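Local coordinates for RsfP (Uncultured bacterium, PDB 4GLJ), which probably cleaves methylthioadenosine with phosphate, as a methylthioadenosine phosphorylase of the phosphorylase superfamily, and binds the dye rhodamine B, at residues A[28-36]-A[48-59]. Sequence-based numbering, arbitrary orientation.
Sequences QALTNKRSV and DIVLGELNGVTV
Ala29 and Leu30 meet Leu54 through methyl groups: Leu30 CD2 comes to 3.7 Å from Leu54 CD1, while Leu30 CB rests over the backbone of Gly52, where a side chain would collide with it. Thr31 pairs with Glu53 through two backbone bonds. Thr31 OG1, lodged between backbone N and carbonyl carbon (chi1 62°), adds a longer bond of 3.2 Å to Glu53 O from above the carbonyl plane. The register then slips by one residue, a beta bulge in which Lys33 CA points its hydrogen at Leu51 O while the side chain folds its ammonium back to Gln28 O and Leu30 O. Beyond it, 33-36 runs antiparallel to 49-54 as the outer strand of the mixed central sheet of this phosphorylase, and a type I' turn at 54-57 carries the chain into strand 57-63. Arg34 bends at chi2 (-94°) to lay its guanidinium over Leu51 CB and grip Glu53 end-on. Arg34 NH1 reaches Glu53 OE1 at 3.0 Å and Arg34 NH2 reaches Glu53 OE2 at 2.9 Å, both on syn lone pairs, with the two planes 25° apart. NH1 also bonds Asn32 O, and Thr58 OG1 takes the anti lone pair of OE2. A leucine in place of Arg34 would probably leave the Glu53 carboxylate without its countercharge and Asn32 O without this donor. Ser35 sets OG 3.9 Å from Val50 CG2. Val36 CG1 and CG2 both touch Leu51 CD1, each at 3.9 Å.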
loop_
_atom_site.group_PDB
_atom_site.type_symbol
_atom_site.label_atom_id
_atom_site.label_comp_id
_atom_site.label_asym_id
_atom_site.label_seq_id
_atom_site.Cartn_x
_atom_site.Cartn_y
_atom_site.Cartn_z
ATOM N N GLN A 28 34.102 -0.004 -13.426
ATOM C CA GLN A 28 35.550 -0.166 -13.723
ATOM C C GLN A 28 36.096 0.502 -15.013
ATOM O O GLN A 28 37.169 1.121 -14.985
ATOM C CB GLN A 28 35.891 -1.671 -13.748
ATOM C CG GLN A 28 37.319 -2.053 -14.143
ATOM C CD GLN A 28 38.291 -1.972 -12.978
ATOM O OE1 GLN A 28 38.196 -1.077 -12.136
ATOM N NE2 GLN A 28 39.231 -2.910 -12.922
ATOM N N ALA A 29 35.384 0.381 -16.135
ATOM C CA ALA A 29 35.936 0.846 -17.413
ATOM C C ALA A 29 35.991 2.395 -17.618
ATOM O O ALA A 29 36.712 2.878 -18.498
ATOM C CB ALA A 29 35.250 0.145 -18.585
ATOM N N LEU A 30 35.270 3.183 -16.813
ATOM C CA LEU A 30 35.327 4.646 -17.019
ATOM C C LEU A 30 36.729 5.184 -16.804
ATOM O O LEU A 30 37.415 4.772 -15.866
ATOM C CB LEU A 30 34.372 5.396 -16.096
ATOM C CG LEU A 30 32.899 4.992 -16.125
ATOM C CD1 LEU A 30 32.185 5.662 -14.932
ATOM C CD2 LEU A 30 32.242 5.354 -17.451
ATOM N N THR A 31 37.132 6.113 -17.661
ATOM C CA THR A 31 38.382 6.836 -17.485
ATOM C C THR A 31 38.200 8.199 -16.823
ATOM O O THR A 31 37.094 8.787 -16.865
ATOM C CB THR A 31 39.072 7.062 -18.844
ATOM O OG1 THR A 31 38.220 7.874 -19.667
ATOM C CG2 THR A 31 39.326 5.719 -19.537
ATOM N N ASN A 32 39.295 8.706 -16.236
ATOM C CA ASN A 32 39.321 9.953 -15.468
ATOM C C ASN A 32 38.153 9.999 -14.479
ATOM O O ASN A 32 37.453 11.034 -14.373
ATOM C CB ASN A 32 39.331 11.191 -16.371
ATOM C CG ASN A 32 40.680 11.374 -17.091
ATOM O OD1 ASN A 32 41.731 11.585 -16.465
ATOM N ND2 ASN A 32 40.654 11.271 -18.407
ATOM N N LYS A 33 37.947 8.879 -13.776
ATOM C CA LYS A 33 36.937 8.792 -12.719
ATOM C C LYS A 33 37.144 9.930 -11.739
ATOM O O LYS A 33 38.302 10.327 -11.439
ATOM C CB LYS A 33 37.020 7.468 -11.973
ATOM C CG LYS A 33 36.536 6.256 -12.759
ATOM C CD LYS A 33 36.683 5.002 -11.889
ATOM C CE LYS A 33 36.530 3.724 -12.699
ATOM N NZ LYS A 33 37.700 3.573 -13.595
ATOM N N ARG A 34 36.045 10.507 -11.287
ATOM C CA ARG A 34 36.090 11.531 -10.226
ATOM C C ARG A 34 34.736 11.501 -9.538
ATOM O O ARG A 34 33.706 11.235 -10.212
ATOM C CB ARG A 34 36.416 12.946 -10.770
ATOM C CG ARG A 34 35.365 13.576 -11.710
ATOM C CD ARG A 34 35.707 13.287 -13.160
ATOM N NE ARG A 34 34.893 13.980 -14.150
ATOM C CZ ARG A 34 34.877 13.635 -15.434
ATOM N NH1 ARG A 34 35.613 12.627 -15.847
ATOM N NH2 ARG A 34 34.120 14.281 -16.313
ATOM N N SER A 35 34.722 11.706 -8.225
ATOM C CA SER A 35 33.482 11.601 -7.451
ATOM C C SER A 35 32.933 12.983 -7.141
ATOM O O SER A 35 33.701 13.896 -6.848
ATOM C CB SER A 35 33.744 10.893 -6.136
ATOM O OG SER A 35 33.917 9.517 -6.351
ATOM N N VAL A 36 31.615 13.148 -7.177
ATOM C CA VAL A 36 31.051 14.432 -6.781
ATOM C C VAL A 36 30.011 14.178 -5.686
ATOM O O VAL A 36 29.209 13.222 -5.788
ATOM C CB VAL A 36 30.490 15.254 -7.974
ATOM C CG1 VAL A 36 31.625 15.620 -8.946
ATOM C CG2 VAL A 36 29.405 14.485 -8.696
ATOM N N ASP A 48 28.330 9.165 -3.257
ATOM C CA ASP A 48 28.906 10.123 -4.200
ATOM C C ASP A 48 28.679 9.608 -5.620
ATOM O O ASP A 48 28.777 8.425 -5.866
ATOM C CB ASP A 48 30.408 10.264 -3.946
ATOM C CG ASP A 48 30.724 10.922 -2.613
ATOM O OD1 ASP A 48 29.824 11.518 -1.970
ATOM O OD2 ASP A 48 31.882 10.854 -2.199
ATOM N N ILE A 49 28.245 10.472 -6.520
ATOM C CA ILE A 49 28.113 10.110 -7.900
ATOM C C ILE A 49 29.501 10.082 -8.578
ATOM O O ILE A 49 30.325 11.015 -8.418
ATOM C CB ILE A 49 27.116 11.074 -8.531
ATOM C CG1 ILE A 49 25.714 10.706 -7.998
ATOM C CG2 ILE A 49 27.143 11.018 -10.058
ATOM C CD1 ILE A 49 24.814 11.901 -7.986
ATOM N N VAL A 50 29.796 8.965 -9.242
ATOM C CA VAL A 50 31.057 8.851 -10.015
ATOM C C VAL A 50 30.855 9.322 -11.483
ATOM O O VAL A 50 29.922 8.904 -12.180
ATOM C CB VAL A 50 31.666 7.429 -10.026
ATOM C CG1 VAL A 50 32.957 7.400 -10.871
ATOM C CG2 VAL A 50 32.051 6.956 -8.624
ATOM N N LEU A 51 31.707 10.235 -11.913
ATOM C CA LEU A 51 31.741 10.699 -13.305
ATOM C C LEU A 51 32.988 10.173 -13.993
ATOM O O LEU A 51 34.082 10.169 -13.435
ATOM C CB LEU A 51 31.679 12.227 -13.413
ATOM C CG LEU A 51 30.385 12.810 -12.823
ATOM C CD1 LEU A 51 30.631 14.253 -12.428
ATOM C CD2 LEU A 51 29.266 12.729 -13.827
ATOM N N GLY A 52 32.808 9.717 -15.219
ATOM C CA GLY A 52 33.938 9.225 -15.975
ATOM C C GLY A 52 33.518 9.183 -17.423
ATOM O O GLY A 52 32.340 9.442 -17.731
ATOM N N GLU A 53 34.478 8.865 -18.290
ATOM C CA GLU A 53 34.242 8.777 -19.728
ATOM C C GLU A 53 34.356 7.334 -20.185
ATOM O O GLU A 53 35.258 6.610 -19.794
ATOM C CB GLU A 53 35.192 9.696 -20.531
ATOM C CG GLU A 53 34.726 11.156 -20.525
ATOM C CD GLU A 53 34.986 11.839 -19.173
ATOM O OE1 GLU A 53 36.062 11.564 -18.565
ATOM O OE2 GLU A 53 34.119 12.647 -18.729
ATOM N N LEU A 54 33.377 6.941 -20.988
ATOM C CA LEU A 54 33.365 5.667 -21.695
ATOM C C LEU A 54 33.538 6.125 -23.127
ATOM O O LEU A 54 32.674 6.822 -23.658
ATOM C CB LEU A 54 31.982 5.005 -21.425
ATOM C CG LEU A 54 31.839 3.504 -21.150
ATOM C CD1 LEU A 54 32.912 2.995 -20.179
ATOM C CD2 LEU A 54 30.430 3.198 -20.648
ATOM N N ASN A 55 34.708 5.828 -23.736
ATOM C CA ASN A 55 35.052 6.374 -25.055
ATOM C C ASN A 55 34.800 7.884 -25.214
ATOM O O ASN A 55 34.186 8.342 -26.183
ATOM C CB ASN A 55 34.335 5.617 -26.183
ATOM C CG ASN A 55 34.457 4.092 -26.062
ATOM O OD1 ASN A 55 34.461 3.519 -24.961
ATOM N ND2 ASN A 55 34.509 3.423 -27.206
ATOM N N GLY A 56 35.275 8.679 -24.273
ATOM C CA GLY A 56 35.077 10.104 -24.384
ATOM C C GLY A 56 33.684 10.620 -24.112
ATOM O O GLY A 56 33.494 11.845 -24.060
ATOM N N VAL A 57 32.701 9.717 -23.934
ATOM C CA VAL A 57 31.358 10.112 -23.530
ATOM C C VAL A 57 31.305 10.163 -21.987
ATOM O O VAL A 57 31.612 9.176 -21.343
ATOM C CB VAL A 57 30.300 9.068 -23.957
ATOM C CG1 VAL A 57 28.896 9.498 -23.506
ATOM C CG2 VAL A 57 30.352 8.784 -25.453
ATOM N N THR A 58 30.942 11.303 -21.412
ATOM C CA THR A 58 30.829 11.448 -19.956
ATOM C C THR A 58 29.556 10.755 -19.463
ATOM O O THR A 58 28.470 10.990 -20.006
ATOM C CB THR A 58 30.804 12.947 -19.567
ATOM O OG1 THR A 58 32.059 13.516 -19.939
ATOM C CG2 THR A 58 30.605 13.147 -18.069
ATOM N N VAL A 59 29.697 9.879 -18.468
ATOM C CA VAL A 59 28.544 9.155 -17.900
ATOM C C VAL A 59 28.591 9.381 -16.381
ATOM O O VAL A 59 29.682 9.463 -15.817
ATOM C CB VAL A 59 28.726 7.665 -18.187
ATOM C CG1 VAL A 59 27.597 6.909 -17.598
ATOM C CG2 VAL A 59 28.753 7.402 -19.699
#